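Local coordinates for cycloalternan-forming enzyme (Listeria monocytogenes serovar 1/2a, PDB 5F7U), which is a multidomain member of glycosyl hydrolase family 31, combining a TIM-barrel domain with beta-rich modules, and holds glycans in several pockets, at residues R25-V36 against F111-E119; Y120-V128 against E197-M205. The protein carries 1 engineered substitution. All blocks are in the same frame, centred on the assembly; numbering follows the deposited sequence.

Interaction 1 of 2, residues R25-V36 against F111-E119; sequences RSPRDPKAGEDV and FTFYVTDWE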
loop_
_atom_site.group_PDB
_atom_site.type_symbol
_atom_site.label_atom_id
_atom_site.label_comp_id
_atom_site.label_asym_id
_atom_site.label_seq_id
_atom_site.Cartn_x
_atom_site.Cartn_y
_atom_site.Cartn_z
ATOM N N ARG A 25 -31.616 -9.959 18.422
ATOM C CA ARG A 25 -31.360 -10.901 19.502
ATOM C C ARG A 25 -29.943 -10.677 20.017
ATOM O O ARG A 25 -29.024 -10.444 19.225
ATOM C CB ARG A 25 -31.491 -12.317 18.971
ATOM C CG ARG A 25 -31.022 -13.398 19.939
ATOM C CD ARG A 25 -31.379 -14.755 19.372
ATOM N NE ARG A 25 -30.521 -15.128 18.233
ATOM C CZ ARG A 25 -30.969 -15.688 17.115
ATOM N NH1 ARG A 25 -30.104 -16.069 16.191
ATOM N NH2 ARG A 25 -32.279 -15.856 16.908
ATOM N N SER A 26 -29.763 -10.741 21.329
ATOM C CA SER A 26 -28.426 -10.568 21.909
ATOM C C SER A 26 -28.151 -11.673 22.933
ATOM O O SER A 26 -28.979 -11.867 23.832
ATOM C CB SER A 26 -28.281 -9.181 22.547
ATOM O OG SER A 26 -26.962 -9.020 23.073
ATOM N N PRO A 27 -27.049 -12.432 22.792
ATOM C CA PRO A 27 -26.137 -12.413 21.638
ATOM C C PRO A 27 -26.810 -12.889 20.361
ATOM O O PRO A 27 -27.770 -13.662 20.415
ATOM C CB PRO A 27 -25.054 -13.429 22.014
ATOM C CG PRO A 27 -25.374 -13.925 23.385
ATOM C CD PRO A 27 -26.816 -13.600 23.657
ATOM N N ARG A 28 -26.292 -12.467 19.206
ATOM C CA ARG A 28 -26.844 -12.937 17.927
ATOM C C ARG A 28 -26.772 -14.464 17.814
ATOM O O ARG A 28 -27.736 -15.099 17.394
ATOM C CB ARG A 28 -26.105 -12.274 16.753
ATOM C CG ARG A 28 -26.461 -10.793 16.607
ATOM C CD ARG A 28 -25.635 -10.175 15.488
ATOM N NE ARG A 28 -25.903 -8.744 15.349
ATOM C CZ ARG A 28 -25.076 -7.862 14.785
ATOM N NH1 ARG A 28 -23.871 -8.237 14.321
ATOM N NH2 ARG A 28 -25.461 -6.583 14.691
ATOM N N ASP A 29 -25.617 -15.034 18.176
ATOM C CA ASP A 29 -25.373 -16.473 18.067
ATOM C C ASP A 29 -25.006 -16.955 19.464
ATOM O O ASP A 29 -23.840 -16.933 19.823
ATOM C CB ASP A 29 -24.225 -16.769 17.079
ATOM C CG ASP A 29 -24.513 -16.282 15.662
ATOM O OD1 ASP A 29 -25.553 -16.644 15.068
ATOM O OD2 ASP A 29 -23.660 -15.568 15.107
ATOM N N PRO A 30 -26.014 -17.357 20.275
ATOM C CA PRO A 30 -25.768 -17.695 21.685
ATOM C C PRO A 30 -24.898 -18.936 21.859
ATOM O O PRO A 30 -25.093 -19.954 21.171
ATOM C CB PRO A 30 -27.174 -17.956 22.232
ATOM C CG PRO A 30 -28.069 -17.140 21.334
ATOM C CD PRO A 30 -27.459 -17.350 19.971
ATOM N N LYS A 31 -23.937 -18.817 22.771
ATOM C CA LYS A 31 -23.128 -19.930 23.222
ATOM C C LYS A 31 -23.697 -20.447 24.538
ATOM O O LYS A 31 -24.519 -19.775 25.178
ATOM C CB LYS A 31 -21.678 -19.491 23.417
ATOM C CG LYS A 31 -20.961 -19.080 22.134
ATOM C CD LYS A 31 -19.536 -18.679 22.492
ATOM C CE LYS A 31 -18.900 -17.750 21.487
ATOM N NZ LYS A 31 -19.497 -16.380 21.528
ATOM N N ALA A 32 -23.246 -21.631 24.949
ATOM C CA ALA A 32 -23.636 -22.228 26.232
ATOM C C ALA A 32 -23.474 -21.239 27.400
ATOM O O ALA A 32 -22.460 -20.525 27.494
ATOM C CB ALA A 32 -22.811 -23.485 26.486
ATOM N N GLY A 33 -24.477 -21.196 28.272
ATOM C CA GLY A 33 -24.436 -20.360 29.478
ATOM C C GLY A 33 -24.673 -18.871 29.285
ATOM O O GLY A 33 -24.620 -18.114 30.254
ATOM N N GLU A 34 -24.935 -18.442 28.055
ATOM C CA GLU A 34 -25.215 -17.028 27.761
ATOM C C GLU A 34 -26.704 -16.717 27.813
ATOM O O GLU A 34 -27.514 -17.358 27.144
ATOM C CB GLU A 34 -24.635 -16.604 26.400
ATOM C CG GLU A 34 -23.122 -16.755 26.340
ATOM C CD GLU A 34 -22.518 -16.262 25.037
ATOM O OE1 GLU A 34 -23.196 -16.338 23.983
ATOM O OE2 GLU A 34 -21.337 -15.841 25.060
ATOM N N ASP A 35 -27.054 -15.714 28.608
ATOM C CA ASP A 35 -28.427 -15.240 28.660
ATOM C C ASP A 35 -28.859 -14.632 27.317
ATOM O O ASP A 35 -28.139 -13.817 26.745
ATOM C CB ASP A 35 -28.590 -14.223 29.789
ATOM C CG ASP A 35 -30.003 -13.750 29.917
ATOM O OD1 ASP A 35 -30.894 -14.627 29.986
ATOM O OD2 ASP A 35 -30.229 -12.520 29.953
ATOM N N VAL A 36 -30.024 -15.052 26.819
ATOM C CA VAL A 36 -30.499 -14.659 25.484
ATOM C C VAL A 36 -31.656 -13.679 25.638
ATOM O O VAL A 36 -32.691 -14.005 26.232
ATOM C CB VAL A 36 -30.926 -15.875 24.640
ATOM C CG1 VAL A 36 -31.410 -15.443 23.246
ATOM C CG2 VAL A 36 -29.776 -16.881 24.528
ATOM N N PHE A 111 -37.778 -18.132 14.161
ATOM C CA PHE A 111 -36.317 -18.042 14.090
ATOM C C PHE A 111 -35.692 -19.174 14.899
ATOM O O PHE A 111 -36.170 -19.511 15.995
ATOM C CB PHE A 111 -35.833 -16.689 14.638
ATOM C CG PHE A 111 -36.485 -15.500 13.990
ATOM C CD1 PHE A 111 -36.149 -15.117 12.679
ATOM C CD2 PHE A 111 -37.429 -14.745 14.693
ATOM C CE1 PHE A 111 -36.745 -13.994 12.093
ATOM C CE2 PHE A 111 -38.026 -13.616 14.109
ATOM C CZ PHE A 111 -37.678 -13.244 12.813
ATOM N N THR A 112 -34.643 -19.782 14.358
ATOM C CA THR A 112 -33.987 -20.884 15.053
ATOM C C THR A 112 -32.556 -20.501 15.369
ATOM O O THR A 112 -31.904 -19.855 14.548
ATOM C CB THR A 112 -34.054 -22.195 14.223
ATOM O OG1 THR A 112 -35.422 -22.593 14.070
ATOM C CG2 THR A 112 -33.250 -23.364 14.883
ATOM N N PHE A 113 -32.080 -20.866 16.563
ATOM C CA PHE A 113 -30.635 -20.840 16.830
ATOM C C PHE A 113 -30.193 -22.118 17.512
ATOM O O PHE A 113 -31.000 -22.790 18.176
ATOM C CB PHE A 113 -30.174 -19.572 17.598
ATOM C CG PHE A 113 -30.755 -19.412 18.998
ATOM C CD1 PHE A 113 -30.129 -19.976 20.120
ATOM C CD2 PHE A 113 -31.897 -18.629 19.199
ATOM C CE1 PHE A 113 -30.651 -19.779 21.402
ATOM C CE2 PHE A 113 -32.424 -18.418 20.475
ATOM C CZ PHE A 113 -31.803 -18.999 21.584
ATOM N N TYR A 114 -28.924 -22.461 17.304
ATOM C CA TYR A 114 -28.337 -23.669 17.867
ATOM C C TYR A 114 -27.232 -23.249 18.825
ATOM O O TYR A 114 -26.316 -22.520 18.446
ATOM C CB TYR A 114 -27.770 -24.571 16.771
ATOM C CG TYR A 114 -28.752 -24.887 15.667
ATOM C CD1 TYR A 114 -29.598 -26.006 15.750
ATOM C CD2 TYR A 114 -28.826 -24.075 14.515
ATOM C CE1 TYR A 114 -30.501 -26.287 14.728
ATOM C CE2 TYR A 114 -29.719 -24.362 13.495
ATOM C CZ TYR A 114 -30.546 -25.466 13.606
ATOM O OH TYR A 114 -31.429 -25.745 12.577
ATOM N N VAL A 115 -27.319 -23.720 20.055
ATOM C CA VAL A 115 -26.434 -23.252 21.110
ATOM C C VAL A 115 -25.114 -24.024 21.051
ATOM O O VAL A 115 -25.089 -25.258 21.042
ATOM C CB VAL A 115 -27.127 -23.335 22.483
ATOM C CG1 VAL A 115 -26.188 -22.875 23.587
ATOM C CG2 VAL A 115 -28.391 -22.471 22.465
ATOM N N THR A 116 -24.026 -23.266 21.014
ATOM C CA THR A 116 -22.711 -23.805 20.711
ATOM C C THR A 116 -21.744 -23.744 21.894
ATOM O O THR A 116 -21.976 -23.027 22.874
ATOM C CB THR A 116 -22.093 -23.006 19.548
ATOM O OG1 THR A 116 -22.112 -21.612 19.892
ATOM C CG2 THR A 116 -22.897 -23.216 18.250
ATOM N N ASP A 117 -20.664 -24.517 21.793
ATOM C CA ASP A 117 -19.506 -24.348 22.658
ATOM C C ASP A 117 -18.260 -24.781 21.908
ATOM O O ASP A 117 -18.352 -25.447 20.870
ATOM C CB ASP A 117 -19.665 -25.124 23.992
ATOM C CG ASP A 117 -18.895 -24.475 25.154
ATOM O OD1 ASP A 117 -18.010 -23.615 24.943
ATOM O OD2 ASP A 117 -19.182 -24.845 26.313
ATOM N N TRP A 118 -17.104 -24.367 22.420
ATOM C CA TRP A 118 -15.815 -24.689 21.805
ATOM C C TRP A 118 -15.408 -26.141 21.999
ATOM O O TRP A 118 -15.575 -26.711 23.085
ATOM C CB TRP A 118 -14.727 -23.733 22.332
ATOM C CG TRP A 118 -14.903 -22.345 21.791
ATOM C CD1 TRP A 118 -15.500 -21.281 22.416
ATOM C CD2 TRP A 118 -14.522 -21.892 20.498
ATOM N NE1 TRP A 118 -15.498 -20.179 21.580
ATOM C CE2 TRP A 118 -14.923 -20.532 20.391
ATOM C CE3 TRP A 118 -13.906 -22.512 19.395
ATOM C CZ2 TRP A 118 -14.689 -19.767 19.243
ATOM C CZ3 TRP A 118 -13.682 -21.751 18.231
ATOM C CH2 TRP A 118 -14.071 -20.385 18.175
ATOM N N GLU A 119 -14.877 -26.724 20.923
ATOM C CA GLU A 119 -14.207 -28.025 20.953
ATOM C C GLU A 119 -12.829 -27.789 20.355
ATOM O O GLU A 119 -12.689 -26.997 19.407
ATOM C CB GLU A 119 -14.960 -29.045 20.113
ATOM C CG GLU A 119 -16.370 -29.339 20.618
ATOM C CD GLU A 119 -17.135 -30.329 19.759
ATOM O OE1 GLU A 119 -16.687 -30.691 18.641
ATOM O OE2 GLU A 119 -18.219 -30.741 20.211
HETATM O O HOH W 1 -32.168 -17.129 14.204
HETATM O O HOH W 2 -25.353 -19.962 18.382
#
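The ring of F113 is the hydrophobic centre, touched by P30, V36 and R25. P30 CG lies over one face, 4.0 Å from the centroid of the F113 ring and 24° off its normal, a CH-pi contact. V36 CG1 reaches the end of the same ring, 3.9 Å from F113 CZ. F113 CG sits between its own backbone N and carbonyl carbon (chi1 63°), which directs the ring toward segment 25-36, between P30 and R25.

F113 CD2 lies over one face of the R25 guanidinium, toward its rim, with the two planes 48° apart and R25 NH2 3.6 Å from F113 CD2. The guanidinium is held edge-on: NE and NH1 of R25 both donate to R28 O, which lies in the guanidinium plane. R25 NH2 also donates to Y94 OH and to a water that passes a hydrogen bond on to T112 O.

Backbone polar contacts continue the seam. A32 N donates to T116 O at 2.8 Å, whereas the return bond from T116 N to P30 O is weak at 3.5 Å; a second water joins P30 O to Y114 O. K31 is thereby bridged to T116 in a single beta bridge. The turn that presents A32 is closed by K31 N, which donates to E34 OE1 at 2.9 Å, and by E34 N, which bonds K31 O.

A type II turn over K31-E34, with G33 at positive phi, thus docks on the break between strands 111-114 and 117-119, in an N-terminal beta domain whose E-set kinship is consistent with an immunoglobulin-like fold.

Interaction 2 of 2, residues Y120-V128 against E197-M205; sequences YVQDVTSVV and EIQKSPYRM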
loop_
_atom_site.group_PDB
_atom_site.type_symbol
_atom_site.label_atom_id
_atom_site.label_comp_id
_atom_site.label_asym_id
_atom_site.label_seq_id
_atom_site.Cartn_x
_atom_site.Cartn_y
_atom_site.Cartn_z
ATOM N N TYR A 120 -11.813 -28.435 20.918
ATOM C CA TYR A 120 -10.438 -28.221 20.468
ATOM C C TYR A 120 -9.794 -29.536 20.116
ATOM O O TYR A 120 -10.234 -30.575 20.563
ATOM C CB TYR A 120 -9.593 -27.529 21.544
ATOM C CG TYR A 120 -10.104 -26.173 21.969
ATOM C CD1 TYR A 120 -9.690 -25.017 21.290
ATOM C CD2 TYR A 120 -10.982 -26.036 23.065
ATOM C CE1 TYR A 120 -10.141 -23.758 21.675
ATOM C CE2 TYR A 120 -11.448 -24.780 23.451
ATOM C CZ TYR A 120 -11.015 -23.655 22.751
ATOM O OH TYR A 120 -11.463 -22.406 23.127
ATOM N N VAL A 121 -8.760 -29.475 19.284
ATOM C CA VAL A 121 -7.922 -30.642 19.016
ATOM C C VAL A 121 -7.244 -31.022 20.333
ATOM O O VAL A 121 -6.697 -30.152 21.027
ATOM C CB VAL A 121 -6.866 -30.343 17.917
ATOM C CG1 VAL A 121 -5.870 -31.482 17.802
ATOM C CG2 VAL A 121 -7.545 -30.109 16.572
ATOM N N GLN A 122 -7.301 -32.311 20.670
ATOM C CA GLN A 122 -6.558 -32.845 21.809
ATOM C C GLN A 122 -5.221 -33.420 21.329
ATOM O O GLN A 122 -4.216 -32.706 21.345
ATOM C CB GLN A 122 -7.399 -33.863 22.602
ATOM C CG GLN A 122 -6.669 -34.579 23.751
ATOM C CD GLN A 122 -6.017 -33.633 24.745
ATOM O OE1 GLN A 122 -6.628 -32.649 25.178
ATOM N NE2 GLN A 122 -4.768 -33.937 25.136
ATOM N N ASP A 123 -5.224 -34.682 20.880
ATOM C CA ASP A 123 -4.015 -35.385 20.447
ATOM C C ASP A 123 -4.036 -35.780 18.977
ATOM O O ASP A 123 -5.102 -35.967 18.392
ATOM C CB ASP A 123 -3.839 -36.681 21.262
ATOM C CG ASP A 123 -3.654 -36.429 22.747
ATOM O OD1 ASP A 123 -3.268 -35.324 23.147
ATOM O OD2 ASP A 123 -3.899 -37.361 23.537
ATOM N N VAL A 124 -2.843 -35.945 18.406
ATOM C CA VAL A 124 -2.674 -36.669 17.130
ATOM C C VAL A 124 -2.650 -38.159 17.462
ATOM O O VAL A 124 -1.786 -38.605 18.223
ATOM C CB VAL A 124 -1.364 -36.268 16.411
ATOM C CG1 VAL A 124 -1.174 -37.064 15.117
ATOM C CG2 VAL A 124 -1.352 -34.766 16.125
ATOM N N THR A 125 -3.597 -38.919 16.913
ATOM C CA THR A 125 -3.653 -40.355 17.154
ATOM C C THR A 125 -2.959 -41.160 16.061
ATOM O O THR A 125 -2.470 -42.259 16.322
ATOM C CB THR A 125 -5.098 -40.866 17.349
ATOM O OG1 THR A 125 -5.869 -40.581 16.183
ATOM C CG2 THR A 125 -5.740 -40.189 18.524
ATOM N N SER A 126 -2.921 -40.617 14.848
ATOM C CA SER A 126 -2.178 -41.240 13.756
ATOM C C SER A 126 -1.874 -40.241 12.653
ATOM O O SER A 126 -2.557 -39.214 12.500
ATOM C CB SER A 126 -2.906 -42.475 13.195
ATOM O OG SER A 126 -4.069 -42.125 12.458
ATOM N N VAL A 127 -0.830 -40.568 11.895
ATOM C CA VAL A 127 -0.343 -39.758 10.786
ATOM C C VAL A 127 -0.459 -40.630 9.530
ATOM O O VAL A 127 0.006 -41.769 9.520
ATOM C CB VAL A 127 1.145 -39.353 11.011
ATOM C CG1 VAL A 127 1.699 -38.557 9.834
ATOM C CG2 VAL A 127 1.309 -38.569 12.301
ATOM N N VAL A 128 -1.092 -40.099 8.489
ATOM C CA VAL A 128 -1.207 -40.797 7.206
ATOM C C VAL A 128 -0.537 -39.916 6.141
ATOM O O VAL A 128 -0.972 -38.794 5.889
ATOM C CB VAL A 128 -2.683 -41.071 6.833
ATOM C CG1 VAL A 128 -2.762 -41.786 5.495
ATOM C CG2 VAL A 128 -3.385 -41.895 7.914
ATOM N N GLU A 197 7.599 -29.186 13.164
ATOM C CA GLU A 197 7.704 -30.084 14.312
ATOM C C GLU A 197 6.375 -30.133 15.025
ATOM O O GLU A 197 5.916 -29.113 15.563
ATOM C CB GLU A 197 8.776 -29.605 15.287
ATOM C CG GLU A 197 10.189 -29.663 14.760
ATOM C CD GLU A 197 11.206 -29.213 15.791
ATOM O OE1 GLU A 197 11.120 -29.634 16.973
ATOM O OE2 GLU A 197 12.105 -28.447 15.407
ATOM N N ILE A 198 5.756 -31.312 15.040
ATOM C CA ILE A 198 4.409 -31.464 15.611
ATOM C C ILE A 198 4.463 -32.456 16.777
ATOM O O ILE A 198 4.668 -33.643 16.562
ATOM C CB ILE A 198 3.385 -31.925 14.546
ATOM C CG1 ILE A 198 3.303 -30.908 13.396
ATOM C CG2 ILE A 198 1.994 -32.140 15.152
ATOM C CD1 ILE A 198 2.871 -31.547 12.103
ATOM N N GLN A 199 4.298 -31.952 17.996
ATOM C CA GLN A 199 4.108 -32.844 19.155
ATOM C C GLN A 199 2.723 -33.473 19.044
ATOM O O GLN A 199 1.792 -32.827 18.554
ATOM C CB GLN A 199 4.286 -32.102 20.486
ATOM C CG GLN A 199 5.720 -31.641 20.792
ATOM C CD GLN A 199 6.777 -32.761 20.905
ATOM O OE1 GLN A 199 6.490 -33.904 21.301
ATOM N NE2 GLN A 199 8.020 -32.422 20.562
ATOM N N LYS A 200 2.598 -34.738 19.448
ATOM C CA LYS A 200 1.340 -35.453 19.280
ATOM C C LYS A 200 0.404 -35.408 20.480
ATOM O O LYS A 200 -0.799 -35.497 20.310
ATOM C CB LYS A 200 1.590 -36.910 18.900
ATOM C CG LYS A 200 2.183 -37.081 17.513
ATOM C CD LYS A 200 2.237 -38.558 17.190
ATOM C CE LYS A 200 2.756 -38.795 15.792
ATOM N NZ LYS A 200 2.785 -40.266 15.531
ATOM N N SER A 201 0.946 -35.290 21.688
ATOM C CA SER A 201 0.130 -35.389 22.888
ATOM C C SER A 201 0.614 -34.422 23.976
ATOM O O SER A 201 1.549 -34.750 24.702
ATOM C CB SER A 201 0.105 -36.840 23.391
ATOM O OG SER A 201 -0.730 -36.960 24.535
ATOM N N PRO A 202 -0.003 -33.243 24.103
ATOM C CA PRO A 202 -1.077 -32.768 23.219
ATOM C C PRO A 202 -0.539 -32.256 21.880
ATOM O O PRO A 202 0.666 -31.936 21.767
ATOM C CB PRO A 202 -1.703 -31.622 24.021
ATOM C CG PRO A 202 -0.595 -31.124 24.874
ATOM C CD PRO A 202 0.197 -32.340 25.254
ATOM N N TYR A 203 -1.412 -32.224 20.870
ATOM C CA TYR A 203 -1.069 -31.688 19.560
ATOM C C TYR A 203 -0.531 -30.262 19.712
ATOM O O TYR A 203 -1.153 -29.447 20.368
ATOM C CB TYR A 203 -2.277 -31.701 18.609
ATOM C CG TYR A 203 -2.112 -30.715 17.478
ATOM C CD1 TYR A 203 -1.251 -30.998 16.404
ATOM C CD2 TYR A 203 -2.758 -29.467 17.512
ATOM C CE1 TYR A 203 -1.064 -30.066 15.382
ATOM C CE2 TYR A 203 -2.575 -28.527 16.485
ATOM C CZ TYR A 203 -1.719 -28.836 15.433
ATOM O OH TYR A 203 -1.507 -27.921 14.427
ATOM N N ARG A 204 0.631 -29.992 19.122
ATOM C CA ARG A 204 1.178 -28.632 19.063
ATOM C C ARG A 204 2.178 -28.544 17.932
ATOM O O ARG A 204 3.132 -29.346 17.869
ATOM C CB ARG A 204 1.850 -28.246 20.396
ATOM C CG ARG A 204 2.300 -26.799 20.426
ATOM C CD ARG A 204 2.898 -26.421 21.776
ATOM N NE ARG A 204 3.481 -25.089 21.613
ATOM C CZ ARG A 204 4.768 -24.854 21.377
ATOM N NH1 ARG A 204 5.650 -25.858 21.357
ATOM N NH2 ARG A 204 5.173 -23.597 21.211
ATOM N N MET A 205 1.964 -27.566 17.049
ATOM C CA MET A 205 2.827 -27.353 15.888
ATOM C C MET A 205 3.814 -26.207 16.112
ATOM O O MET A 205 3.427 -25.143 16.595
ATOM C CB MET A 205 1.970 -27.014 14.663
ATOM C CG MET A 205 2.776 -26.791 13.392
ATOM S SD MET A 205 1.774 -26.274 11.998
ATOM C CE MET A 205 0.830 -27.758 11.662
HETATM O O HOH W 3 -3.695 -29.659 21.430
HETATM O O HOH W 4 0.349 -41.313 16.317
HETATM O O HOH W 5 1.242 -42.290 13.131
#
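K200 lies along V124 and V127, and its side chain can be traced atom by atom. K200 CB is 3.9 Å from V124 CB. K200 CG, set beside the backbone N and anti to the carbonyl carbon (chi1 -68°), comes within 3.8 Å of V124 CB. From there the chain is fully extended: K200 CD lies farther off, 4.2 Å from V124 O, and K200 CE packs 3.8 Å from V127 CG2. NZ then enters a polar setting, with a salt bridge to D182, a hydrogen bond to T183 O and a bond to a water that weakly reaches T125 O. A second water, bound to V127 N, is weakly linked to the same ammonium.

The backbone of K200 is held too: V124 N donates to K200 O at 2.8 Å, on a lone pair in the carbonyl plane. Two residues farther back along strand 120-128, Q122 O accepts from Y203 N at 2.9 Å, N-H...O angle 163°. These two bonds straddle the S201-P202 tip, whose peptide is cis, of a beta hairpin formed by strands 194-200 and 203-209 in the galactose mutarotase-like beta domain. Strand 120-128 crosses strand 197-200 at 98°, so it lies across the end of the hairpin instead of pairing alongside it. Farther along, T125 and S126 form a classic beta bulge facing N137.

V121 and V124 also pack on Y203: V121 CG1 is 3.7 Å from Y203 CD2, and V124 CG2 approaches Y203 CD1, both obliquely to the ring, while Y203 OH hydrogen-bonds E218. Nearer the hairpin tip, Q122 NE2 hydrogen-bonds D123 OD1 from above the carboxylate plane, close to where S201 OG and the P202 ring approach.

How the interactions relate
Both interactions use the long, interrupted strand 106-129, and their segments on it adjoin directly at E119 and Y120. Their centres are 29 Å apart, on the same side of the chain's centre, and both segments of interaction 1 come before those of interaction 2. Segment 25-36 is part of the N-terminal E-set-like region, whereas 197-205 falls in the galactose mutarotase-like one. Pairing with 91-100 first and with 134-140 and 214-229 later, the strand appears to pass from one beta domain into the next. Strand 214-229 touches both sites, through L228 near K31 and through W227 near V121, giving the two domains a continuous beta-rich connection.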